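Side-chain contacts in CELL WALL surface anchor family protein (Streptococcus pneumoniae, PDB 2WW8), which serves as the adhesin of the pneumococcal pilus and probably recognises host cells through an integrin-like domain carried on a stalk of immunoglobulin-like and CNA_B-type domains: residues A[589-594]-A[670-675]; A[180-183]-A[188-191]; A[289-294]-A[299-304]; A[303-306]-A[311-314]; A[55-60]-A[108-113]. All blocks are in the same frame, centred on the assembly; numbering follows the deposited sequence.

Interaction 1: residues A[589-594]-A[670-675]; sequences EKKSIE and TDEKVT
Lys591 and Glu672 meet at about a right angle, ammonium to carboxylate, in a single salt bridge within the Ig-like domain of the tip-pilin family. Lys591 closes strand 587-591, shortly before the chain turns a corner at Glu594; Glu672 lies near the start of the strand that runs on to 682. The backbones stay well apart, with Lys591 CA and Thr670 CA as the nearest pair at 7.8 Å, so the gap is bridged by side chains alone. Both do it the same way: CG lies anti to the carbonyl carbon (chi1 -61° in Lys591, -63° in Glu672), and each chain then runs extended to its charged end. Lys591 NZ donates to Glu672 OE1 at 3.0 Å, arriving on the syn side of that oxygen and 17° out of the carboxylate plane. The second oxygen, Glu672 OE2, is 3.6 Å from Lys591 NZ, and the grip is therefore one-sided rather than a symmetric fork. Glu672 OE1 also accepts from the backbone N of Gly669, a second bond that would limit swinging of the carboxylate and probably steadies its charge. Both residues remain partly exposed, so the bridge lies at the surface. Behind the ammonium, the last methylenes also lie near this oxygen, with Lys591 CD 3.8 Å from Glu672 OE1.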
# COMPACT_ATOMS: atom_id res chain seq x y z
N GLU A 589 8.07 3.99 27.85
CA GLU A 589 7.71 3.83 26.48
C GLU A 589 9.00 4.04 25.65
O GLU A 589 9.81 4.92 25.99
CB GLU A 589 6.63 4.87 26.22
CG GLU A 589 6.55 5.29 24.84
CD GLU A 589 5.53 6.39 24.56
OE1 GLU A 589 4.54 6.58 25.31
OE2 GLU A 589 5.74 7.06 23.52
N LYS A 590 9.24 3.23 24.61
CA LYS A 590 10.40 3.48 23.76
C LYS A 590 9.95 3.28 22.34
O LYS A 590 9.19 2.35 22.07
CB LYS A 590 11.51 2.46 24.07
CG LYS A 590 12.28 2.88 25.31
CD LYS A 590 13.30 1.86 25.84
CE LYS A 590 13.89 2.43 27.16
NZ LYS A 590 14.52 1.39 28.05
N LYS A 591 10.38 4.11 21.40
CA LYS A 591 10.04 3.93 20.00
C LYS A 591 11.05 2.98 19.38
O LYS A 591 12.20 2.96 19.83
CB LYS A 591 9.96 5.30 19.33
CG LYS A 591 8.88 6.10 20.02
CD LYS A 591 8.51 7.26 19.18
CE LYS A 591 7.46 8.07 19.95
NZ LYS A 591 7.05 9.16 19.03
N SER A 592 10.62 2.16 18.41
CA SER A 592 11.46 1.17 17.77
C SER A 592 12.42 1.79 16.74
O SER A 592 13.48 1.20 16.47
CB SER A 592 10.59 0.18 17.03
OG SER A 592 9.96 0.88 15.97
N ILE A 593 12.05 2.93 16.17
CA ILE A 593 12.92 3.63 15.21
C ILE A 593 13.42 4.89 15.89
O ILE A 593 12.66 5.79 16.24
CB ILE A 593 12.26 3.85 13.87
CG1 ILE A 593 11.95 2.47 13.28
CG2 ILE A 593 13.17 4.73 12.90
CD1 ILE A 593 10.92 2.58 12.18
N GLU A 594 14.71 4.89 16.19
CA GLU A 594 15.24 5.99 16.95
C GLU A 594 16.58 6.48 16.35
O GLU A 594 17.59 5.81 16.50
CB GLU A 594 15.39 5.52 18.40
CG GLU A 594 16.23 6.55 19.07
CD GLU A 594 15.85 6.85 20.47
OE1 GLU A 594 15.84 5.90 21.31
OE2 GLU A 594 15.62 8.07 20.67
N THR A 670 4.40 3.77 16.90
CA THR A 670 3.24 3.13 16.29
C THR A 670 2.44 4.18 15.52
O THR A 670 2.26 5.27 16.02
CB THR A 670 2.40 2.54 17.47
OG1 THR A 670 3.07 1.36 17.96
CG2 THR A 670 0.98 2.20 17.03
N ASP A 671 1.97 3.87 14.32
CA ASP A 671 1.17 4.78 13.50
C ASP A 671 1.93 6.03 13.04
O ASP A 671 1.28 6.99 12.66
CB ASP A 671 -0.19 5.16 14.12
CG ASP A 671 -1.15 3.95 14.24
OD1 ASP A 671 -1.20 3.11 13.32
OD2 ASP A 671 -1.88 3.81 15.26
N GLU A 672 3.26 6.01 13.07
CA GLU A 672 4.07 7.12 12.58
C GLU A 672 4.78 6.59 11.37
O GLU A 672 5.54 5.61 11.46
CB GLU A 672 5.08 7.60 13.66
CG GLU A 672 4.29 8.13 14.87
CD GLU A 672 5.09 8.77 15.99
OE1 GLU A 672 6.26 8.36 16.29
OE2 GLU A 672 4.50 9.69 16.61
N LYS A 673 4.59 7.27 10.25
CA LYS A 673 5.07 6.74 9.00
C LYS A 673 5.67 7.83 8.12
O LYS A 673 5.10 8.91 8.00
CB LYS A 673 3.94 6.04 8.32
CG LYS A 673 4.28 5.42 6.92
CD LYS A 673 2.94 4.75 6.51
CE LYS A 673 3.05 3.84 5.27
NZ LYS A 673 1.75 3.78 4.45
N VAL A 674 6.84 7.57 7.53
CA VAL A 674 7.50 8.56 6.65
C VAL A 674 7.53 7.96 5.24
O VAL A 674 7.66 6.72 5.13
CB VAL A 674 8.96 8.71 7.13
CG1 VAL A 674 9.81 9.52 6.16
CG2 VAL A 674 8.90 9.47 8.47
N THR A 675 7.42 8.83 4.23
CA THR A 675 7.45 8.47 2.79
C THR A 675 8.51 9.28 2.03
O THR A 675 8.57 10.52 2.16
CB THR A 675 6.08 8.76 2.15
OG1 THR A 675 5.08 8.07 2.90
CG2 THR A 675 5.99 8.32 0.65

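Interaction 2: residues A[180-183]-A[188-191]; sequences YERV and TLSK
Arg182 and Leu189 hold each other by two backbone bonds. Arg182 N gives its hydrogen to Leu189 O at 2.7 Å, nearly straight, and Leu189 N returns one to Arg182 O at 3.0 Å. Their side chains share one face of the sheet and touch there, Arg182 CB against Leu189 CD1 at 3.8 Å; with CG set between the backbone N and the carbonyl carbon (chi1 54°), Leu189 folds its methyl group toward the neighbouring strand. A third bond, Lys191 N to Tyr180 O at 3.3 Å, continues the pairing one residue before strand 181-183 begins. On the other face Glu181 CB packs on Ser190 CB, and the Tyr180 ring lies obliquely beside that serine, Tyr180 CD2 to Ser190 CB 3.8 Å. Further along, the carboxylate of Glu181 reaches Thr188 through a water, which donates to Glu181 OE2 at 3.0 Å and sits 2.6 Å from Thr188 OG1. This is the antiparallel hairpin of strands 171-184 and 187-196, with Glu181-Ser190 and Val183-Thr188 as non-hydrogen-bonded pairs flanking the hydrogen-bonded Arg182-Leu189. Outside it, strand 203-218 positions the hydroxyls: Thr188 OG1 bonds Ser211 OG and Ser190 OG bonds Thr209 OG1. Arg182, extended and leading away from the hairpin, forms a salt bridge with Asp153 and a cation-pi contact with Tyr151. Lys191 turns away too, its NZ joined covalently to Asn695 CG in an isopeptide bond and hydrogen-bonded to Thr698 OG1.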
# COMPACT_ATOMS: atom_id res chain seq x y z
N TYR A 180 4.80 -5.25 -1.42
CA TYR A 180 5.88 -4.30 -1.56
C TYR A 180 6.12 -3.78 -0.15
O TYR A 180 7.15 -3.18 0.10
CB TYR A 180 5.59 -3.20 -2.60
CG TYR A 180 4.50 -2.19 -2.27
CD1 TYR A 180 3.18 -2.42 -2.65
CD2 TYR A 180 4.83 -1.01 -1.58
CE1 TYR A 180 2.18 -1.47 -2.35
CE2 TYR A 180 3.84 -0.07 -1.21
CZ TYR A 180 2.52 -0.32 -1.63
OH TYR A 180 1.57 0.59 -1.30
N GLU A 181 5.18 -4.01 0.75
CA GLU A 181 5.34 -3.70 2.16
C GLU A 181 5.73 -4.94 3.00
O GLU A 181 5.08 -5.98 2.92
CB GLU A 181 4.07 -3.02 2.64
CG GLU A 181 4.11 -2.71 4.15
CD GLU A 181 2.98 -1.75 4.57
OE1 GLU A 181 1.89 -2.22 4.94
OE2 GLU A 181 3.18 -0.50 4.51
N ARG A 182 6.79 -4.81 3.79
CA ARG A 182 7.33 -5.87 4.62
C ARG A 182 7.10 -5.57 6.11
O ARG A 182 7.47 -4.50 6.62
CB ARG A 182 8.84 -5.98 4.33
CG ARG A 182 9.52 -7.21 4.94
CD ARG A 182 11.05 -7.06 4.82
NE ARG A 182 11.67 -8.37 5.10
CZ ARG A 182 12.96 -8.56 5.36
NH1 ARG A 182 13.76 -7.51 5.45
NH2 ARG A 182 13.44 -9.78 5.60
N VAL A 183 6.56 -6.55 6.83
CA VAL A 183 6.49 -6.48 8.29
C VAL A 183 7.88 -6.76 8.90
O VAL A 183 8.51 -7.77 8.56
CB VAL A 183 5.46 -7.48 8.85
CG1 VAL A 183 5.31 -7.32 10.35
CG2 VAL A 183 4.07 -7.25 8.13
N THR A 188 6.99 -1.47 9.89
CA THR A 188 6.91 -1.97 8.52
C THR A 188 7.85 -1.11 7.64
O THR A 188 8.23 0.00 8.02
CB THR A 188 5.48 -1.79 7.97
OG1 THR A 188 5.27 -0.40 7.75
CG2 THR A 188 4.39 -2.35 8.95
N LEU A 189 8.25 -1.63 6.49
CA LEU A 189 8.97 -0.83 5.53
C LEU A 189 8.43 -1.22 4.16
O LEU A 189 7.77 -2.28 4.03
CB LEU A 189 10.51 -0.93 5.65
CG LEU A 189 11.14 -2.33 5.61
CD1 LEU A 189 11.07 -2.85 4.16
CD2 LEU A 189 12.61 -2.37 6.07
N SER A 190 8.69 -0.36 3.16
CA SER A 190 8.15 -0.63 1.82
C SER A 190 8.97 0.07 0.77
O SER A 190 9.52 1.13 1.01
CB SER A 190 6.66 -0.27 1.69
OG SER A 190 6.47 1.13 1.54
N LYS A 191 9.05 -0.54 -0.40
CA LYS A 191 9.72 0.03 -1.56
C LYS A 191 9.01 -0.43 -2.82
O LYS A 191 8.70 -1.63 -2.99
CB LYS A 191 11.16 -0.43 -1.62
CG LYS A 191 11.90 0.33 -2.77
CD LYS A 191 13.41 0.24 -2.60
CE LYS A 191 14.02 0.82 -3.86
NZ LYS A 191 15.45 0.43 -3.88
O HOH W 1 5.69 0.90 5.48

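Interaction 3: residues A[289-294]-A[299-304]; sequences KGVADK and LNDSLF
Chi1 of 77° in Leu299 sets CG between the backbone N and the carbonyl carbon, bringing the isobutyl group in beside Val291, whose CG2 takes the equivalent place on its own residue. Val291 CG2 then lies 4.1 Å from Leu299 CD2, while that same leucine methyl reaches on to the backbone, 3.8 Å from Ala292 C. The Asp301 side chain crosses that of Val291 at about a right angle, OD1 of Asp301 3.8 Å from Val291 CG2. The backbones form a short antiparallel bridge between strand 284-292 and strand 298-299, in which Val291 and Leu299 are a hydrogen-bonded pair: Val291 N donates to Leu299 O at 2.9 Å, and Leu299 N donates to Val291 O at 3.0 Å from above the carbonyl plane, 40° out of it. Gly290, without a side chain, brings its CA to 3.4 Å from Leu299 O. After the bridge the chain bends twice. Asn300 OD1 accepts from Ser302 N at 2.9 Å, an Asx turn, and Ser302 OG accepts from Phe304 N, an ST turn. Arg298 NH1 bonds Lys289 O and Val291 O of the first segment, while Phe465 of strand 461-467 packs on both Leu299 and Asp301.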
# COMPACT_ATOMS: atom_id res chain seq x y z
N LYS A 289 -37.15 -1.38 43.68
CA LYS A 289 -37.30 0.06 43.73
C LYS A 289 -38.52 0.45 44.56
O LYS A 289 -39.31 -0.43 44.92
CB LYS A 289 -37.52 0.55 42.30
CG LYS A 289 -36.33 0.41 41.40
CD LYS A 289 -35.18 1.30 41.76
CE LYS A 289 -34.01 0.87 40.87
NZ LYS A 289 -32.85 1.86 41.00
N GLY A 290 -38.65 1.73 44.89
CA GLY A 290 -39.87 2.20 45.53
C GLY A 290 -39.60 2.52 47.00
O GLY A 290 -38.49 2.32 47.57
N VAL A 291 -40.67 3.03 47.59
CA VAL A 291 -40.70 3.48 48.98
C VAL A 291 -41.67 2.58 49.74
O VAL A 291 -41.97 1.47 49.28
CB VAL A 291 -41.07 4.93 49.04
CG1 VAL A 291 -39.90 5.76 48.50
CG2 VAL A 291 -42.45 5.21 48.33
N ALA A 292 -42.10 3.00 50.92
CA ALA A 292 -42.96 2.13 51.70
C ALA A 292 -43.94 3.01 52.49
O ALA A 292 -43.65 4.19 52.72
CB ALA A 292 -42.10 1.27 52.66
N ASP A 293 -45.05 2.46 52.93
CA ASP A 293 -45.89 3.24 53.82
C ASP A 293 -45.35 3.08 55.26
O ASP A 293 -44.33 2.42 55.49
CB ASP A 293 -47.37 2.86 53.73
CG ASP A 293 -47.72 1.46 54.29
OD1 ASP A 293 -46.86 0.80 54.93
OD2 ASP A 293 -48.89 1.07 54.08
N LYS A 294 -46.02 3.70 56.23
CA LYS A 294 -45.47 3.63 57.59
C LYS A 294 -45.47 2.22 58.28
O LYS A 294 -44.80 2.08 59.29
CB LYS A 294 -46.14 4.67 58.51
CG LYS A 294 -45.74 6.14 58.20
CD LYS A 294 -46.75 7.18 58.80
CE LYS A 294 -46.54 7.64 60.28
NZ LYS A 294 -45.12 8.06 60.47
N LEU A 299 -44.28 0.19 47.89
CA LEU A 299 -45.04 0.76 46.76
C LEU A 299 -44.10 1.58 45.89
O LEU A 299 -43.15 2.14 46.40
CB LEU A 299 -46.22 1.64 47.19
CG LEU A 299 -46.00 3.06 47.69
CD1 LEU A 299 -47.17 3.97 47.38
CD2 LEU A 299 -45.80 2.98 49.22
N ASN A 300 -44.34 1.58 44.58
CA ASN A 300 -43.49 2.36 43.71
C ASN A 300 -44.27 3.67 43.47
O ASN A 300 -45.35 3.64 42.88
CB ASN A 300 -43.23 1.61 42.38
CG ASN A 300 -42.17 2.28 41.54
OD1 ASN A 300 -41.96 3.50 41.69
ND2 ASN A 300 -41.51 1.49 40.66
N ASP A 301 -43.72 4.79 43.95
CA ASP A 301 -44.35 6.09 43.74
C ASP A 301 -44.02 6.74 42.39
O ASP A 301 -44.40 7.88 42.17
CB ASP A 301 -43.91 7.06 44.84
CG ASP A 301 -42.39 7.17 44.96
OD1 ASP A 301 -41.58 6.22 44.72
OD2 ASP A 301 -42.00 8.26 45.40
N SER A 302 -43.35 6.04 41.48
CA SER A 302 -43.00 6.66 40.20
C SER A 302 -44.21 6.84 39.30
O SER A 302 -45.07 5.96 39.20
CB SER A 302 -41.93 5.84 39.52
OG SER A 302 -41.86 6.16 38.13
N LEU A 303 -44.33 7.96 38.61
CA LEU A 303 -45.45 8.04 37.67
C LEU A 303 -45.30 7.16 36.41
O LEU A 303 -46.25 7.01 35.64
CB LEU A 303 -45.67 9.48 37.29
CG LEU A 303 -44.69 10.11 36.30
CD1 LEU A 303 -45.49 10.27 34.95
CD2 LEU A 303 -44.34 11.47 36.97
N PHE A 304 -44.13 6.52 36.24
CA PHE A 304 -43.91 5.69 35.06
C PHE A 304 -44.40 4.27 35.28
O PHE A 304 -44.49 3.49 34.33
CB PHE A 304 -42.44 5.69 34.65
CG PHE A 304 -41.92 7.08 34.39
CD1 PHE A 304 -42.56 7.91 33.47
CD2 PHE A 304 -40.83 7.54 35.10
CE1 PHE A 304 -42.06 9.21 33.23
CE2 PHE A 304 -40.33 8.83 34.87
CZ PHE A 304 -40.93 9.67 33.95

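Interaction 4: residues A[303-306]-A[311-314]; sequences LFWN and SFTT
Trp305 and Phe312 carry this contact as a T-shaped (edge-to-face) pair, the phenyl edge directed at the indole face. The strand opens at Ser311; Ser311 CA and Trp305 CA, the nearest such pair, are 10.6 Å apart, and the two aromatic side chains span the distance. Phe312 comes next. With CG anti to the carbonyl carbon (chi1 -66°), its ring projects from the strand toward the loop, and Trp305, with chi1 of -56°, sends its indole out to meet it. The ring planes stand at 68°, and the phenyl centroid is 4.8 Å from that of the six-membered ring of the indole. Phe312 CE1 does most of the touching: it sits 3.4 Å above the indole plane, over its centre, and comes to 3.6 Å from Trp305 CE2. The neighbouring corner of the phenyl, Phe312 CZ, leans over the pyrrole part, 3.9 Å from Trp305 NE1. That indole nitrogen bonds Gly347 O, a bond that would help hold the indole's rotation against the phenyl edge. Beyond Phe312, Thr313 turns to strand 284-292, its OG1 bonded to Thr286 OG1, and the backbone of Thr314 pairs with Phe285. Strand 311-315 thus lies antiparallel beside strand 284-292, Phe312 packing on Val287 and Lys289 of that strand and on Leu350, while Gln353, in the stretch between helices 328-337 and 359-373, touches the indole.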
# COMPACT_ATOMS: atom_id res chain seq x y z
N LEU A 303 -44.33 7.96 38.61
CA LEU A 303 -45.45 8.04 37.67
C LEU A 303 -45.30 7.16 36.41
O LEU A 303 -46.25 7.01 35.64
CB LEU A 303 -45.67 9.48 37.29
CG LEU A 303 -44.69 10.11 36.30
CD1 LEU A 303 -45.49 10.27 34.95
CD2 LEU A 303 -44.34 11.47 36.97
N PHE A 304 -44.13 6.52 36.24
CA PHE A 304 -43.91 5.69 35.06
C PHE A 304 -44.40 4.27 35.28
O PHE A 304 -44.49 3.49 34.33
CB PHE A 304 -42.44 5.69 34.65
CG PHE A 304 -41.92 7.08 34.39
CD1 PHE A 304 -42.56 7.91 33.47
CD2 PHE A 304 -40.83 7.54 35.10
CE1 PHE A 304 -42.06 9.21 33.23
CE2 PHE A 304 -40.33 8.83 34.87
CZ PHE A 304 -40.93 9.67 33.95
N TRP A 305 -44.74 3.95 36.53
CA TRP A 305 -45.06 2.55 36.82
C TRP A 305 -46.25 2.43 37.76
O TRP A 305 -46.49 3.36 38.50
CB TRP A 305 -43.87 1.88 37.50
CG TRP A 305 -42.59 1.99 36.69
CD1 TRP A 305 -41.56 2.90 36.89
CD2 TRP A 305 -42.20 1.19 35.56
NE1 TRP A 305 -40.55 2.69 35.95
CE2 TRP A 305 -40.93 1.66 35.13
CE3 TRP A 305 -42.78 0.11 34.87
CZ2 TRP A 305 -40.23 1.10 34.03
CZ3 TRP A 305 -42.10 -0.44 33.80
CH2 TRP A 305 -40.84 0.06 33.40
N ASN A 306 -47.00 1.33 37.73
CA ASN A 306 -48.00 1.14 38.81
C ASN A 306 -47.40 1.01 40.23
O ASN A 306 -46.25 0.55 40.46
CB ASN A 306 -48.82 -0.12 38.51
CG ASN A 306 -50.19 -0.10 39.19
OD1 ASN A 306 -50.81 0.96 39.32
ND2 ASN A 306 -50.67 -1.27 39.64
N SER A 311 -40.37 -4.39 41.84
CA SER A 311 -39.12 -5.00 41.38
C SER A 311 -39.09 -5.09 39.88
O SER A 311 -40.13 -5.03 39.22
CB SER A 311 -38.92 -6.37 42.05
OG SER A 311 -39.78 -7.30 41.47
N PHE A 312 -37.89 -5.25 39.32
CA PHE A 312 -37.73 -5.29 37.88
C PHE A 312 -36.72 -6.40 37.60
O PHE A 312 -35.70 -6.49 38.31
CB PHE A 312 -37.13 -3.95 37.36
CG PHE A 312 -38.03 -2.74 37.56
CD1 PHE A 312 -39.04 -2.44 36.62
CD2 PHE A 312 -37.94 -1.96 38.70
CE1 PHE A 312 -39.90 -1.33 36.78
CE2 PHE A 312 -38.81 -0.87 38.90
CZ PHE A 312 -39.77 -0.55 37.93
N THR A 313 -37.02 -7.19 36.57
CA THR A 313 -36.17 -8.33 36.22
C THR A 313 -35.90 -8.33 34.73
O THR A 313 -36.81 -8.15 33.90
CB THR A 313 -36.85 -9.66 36.57
OG1 THR A 313 -37.08 -9.64 37.98
CG2 THR A 313 -35.90 -10.83 36.19
N THR A 314 -34.64 -8.50 34.38
CA THR A 314 -34.31 -8.61 32.94
C THR A 314 -32.90 -9.15 32.76
O THR A 314 -32.20 -9.22 33.75
CB THR A 314 -34.40 -7.21 32.20
OG1 THR A 314 -34.20 -7.43 30.78
CG2 THR A 314 -33.35 -6.20 32.64

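Interaction 5: residues A[55-60]-A[108-113]; sequences TGEGGA and VGYKPS
Tyr110 OH accepts a hydrogen bond from the backbone N of Glu57, 3.3 Å long but nearly straight at 166°, with the donor at the edge of the ring and near its plane. The tyrosine gets there because CG lies anti to the carbonyl carbon (chi1 -69°), which carries the ring across from its own loop to the turn at 56-57. Gly56 receives the ring obliquely: its CA is 3.7 Å from Tyr110 CE1 and 4.0 Å from Tyr110 CZ. Having no side chain, Gly56 lets the phenol come this near. The two loops belong to a domain of the prealbumin-like family; residues 55-60 follow strand 48-55, and residues 108-113 join strand 97-105 to strand 116-121. Within the first loop, Gly56 N bonds Ala60 O at 3.0 Å, closing the turn that offers the amide of Glu57 to the phenol. The Glu57 side chain bends at chi2 and crosses Tyr110 at about a right angle, its carboxylate plane 88° from the ring. Glu57 OE1 stays 3.8 Å from Tyr110 OH and forms a salt bridge with Lys733 instead. Lys731 and Lys733 also pack on the tyrosine, and the backbone of Gly109 pairs with Lys734, in the segment that leads into strand 736-744.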
# COMPACT_ATOMS: atom_id res chain seq x y z
N THR A 55 14.76 -0.46 -52.08
CA THR A 55 13.70 0.05 -52.95
C THR A 55 14.17 0.38 -54.39
O THR A 55 15.37 0.52 -54.65
CB THR A 55 12.97 1.28 -52.35
OG1 THR A 55 13.88 2.38 -52.25
CG2 THR A 55 12.32 0.93 -51.00
N GLY A 56 13.22 0.51 -55.31
CA GLY A 56 13.51 0.82 -56.71
C GLY A 56 12.41 1.69 -57.29
O GLY A 56 12.14 2.76 -56.74
N GLU A 57 11.80 1.20 -58.37
CA GLU A 57 10.71 1.84 -59.14
C GLU A 57 9.87 2.88 -58.40
O GLU A 57 8.82 2.54 -57.83
CB GLU A 57 9.79 0.77 -59.74
CG GLU A 57 9.24 1.09 -61.15
CD GLU A 57 10.32 1.25 -62.23
OE1 GLU A 57 11.53 1.25 -61.89
OE2 GLU A 57 9.98 1.38 -63.43
N GLY A 58 10.32 4.14 -58.43
CA GLY A 58 9.74 5.21 -57.60
C GLY A 58 10.04 4.94 -56.14
O GLY A 58 10.82 5.67 -55.50
N GLY A 59 9.45 3.88 -55.60
CA GLY A 59 9.85 3.38 -54.29
C GLY A 59 9.29 2.04 -53.85
O GLY A 59 9.20 1.78 -52.65
N ALA A 60 8.92 1.17 -54.80
CA ALA A 60 8.46 -0.18 -54.46
C ALA A 60 9.58 -1.05 -53.87
O ALA A 60 10.76 -0.84 -54.13
CB ALA A 60 7.81 -0.86 -55.66
N VAL A 108 17.44 -8.66 -59.48
CA VAL A 108 17.52 -8.70 -60.94
C VAL A 108 16.89 -7.42 -61.49
O VAL A 108 15.80 -7.03 -61.06
CB VAL A 108 16.92 -10.00 -61.55
CG1 VAL A 108 17.91 -11.16 -61.38
CG2 VAL A 108 15.55 -10.34 -60.96
N GLY A 109 17.58 -6.76 -62.42
CA GLY A 109 17.16 -5.46 -62.95
C GLY A 109 17.94 -4.26 -62.45
O GLY A 109 17.96 -3.22 -63.11
N TYR A 110 18.61 -4.40 -61.30
CA TYR A 110 19.23 -3.29 -60.57
C TYR A 110 20.76 -3.32 -60.54
O TYR A 110 21.37 -4.38 -60.42
CB TYR A 110 18.59 -3.16 -59.16
CG TYR A 110 17.15 -2.68 -59.27
CD1 TYR A 110 16.83 -1.31 -59.21
CD2 TYR A 110 16.11 -3.59 -59.51
CE1 TYR A 110 15.51 -0.87 -59.38
CE2 TYR A 110 14.78 -3.16 -59.66
CZ TYR A 110 14.49 -1.80 -59.60
OH TYR A 110 13.18 -1.40 -59.77
N LYS A 111 21.38 -2.14 -60.64
CA LYS A 111 22.83 -1.97 -60.48
C LYS A 111 23.35 -2.51 -59.15
O LYS A 111 22.62 -2.44 -58.15
CB LYS A 111 23.21 -0.49 -60.54
CG LYS A 111 23.74 0.04 -61.87
CD LYS A 111 23.91 1.54 -61.67
CE LYS A 111 24.23 2.28 -62.94
NZ LYS A 111 24.11 3.72 -62.60
N PRO A 112 24.59 -3.03 -59.12
CA PRO A 112 25.20 -3.40 -57.83
C PRO A 112 25.53 -2.12 -57.06
O PRO A 112 25.53 -1.04 -57.66
CB PRO A 112 26.47 -4.15 -58.22
CG PRO A 112 26.82 -3.61 -59.57
CD PRO A 112 25.50 -3.31 -60.25
N SER A 113 25.76 -2.25 -55.75
CA SER A 113 26.18 -1.13 -54.91
C SER A 113 27.71 -1.01 -54.84
O SER A 113 28.41 -2.01 -54.64
CB SER A 113 25.58 -1.29 -53.51
OG SER A 113 26.21 -0.43 -52.58

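In the fold
From the N terminus, interaction 5 comes first, bridging two loops of one prealbumin-like domain across 47 intervening residues. Interaction 2 follows within a tight hairpin. Interaction 4 begins on the stretch where interaction 3 ends, sharing Leu303 and Phe304: interaction 3 closes the short connection after strand 284-292, interaction 4 the loop before strand 311-315, and they touch where Lys289 and Asn300 pack on Phe312. Interaction 1 then spans 75 residues inside the Ig-like domain. The others follow in series, and none nests inside another. Interactions 1 and 2 have centres about 14 Å apart, whereas the centres of interactions 3 and 5 are about 119 Å apart, on opposite sides of the elongated chain's centre.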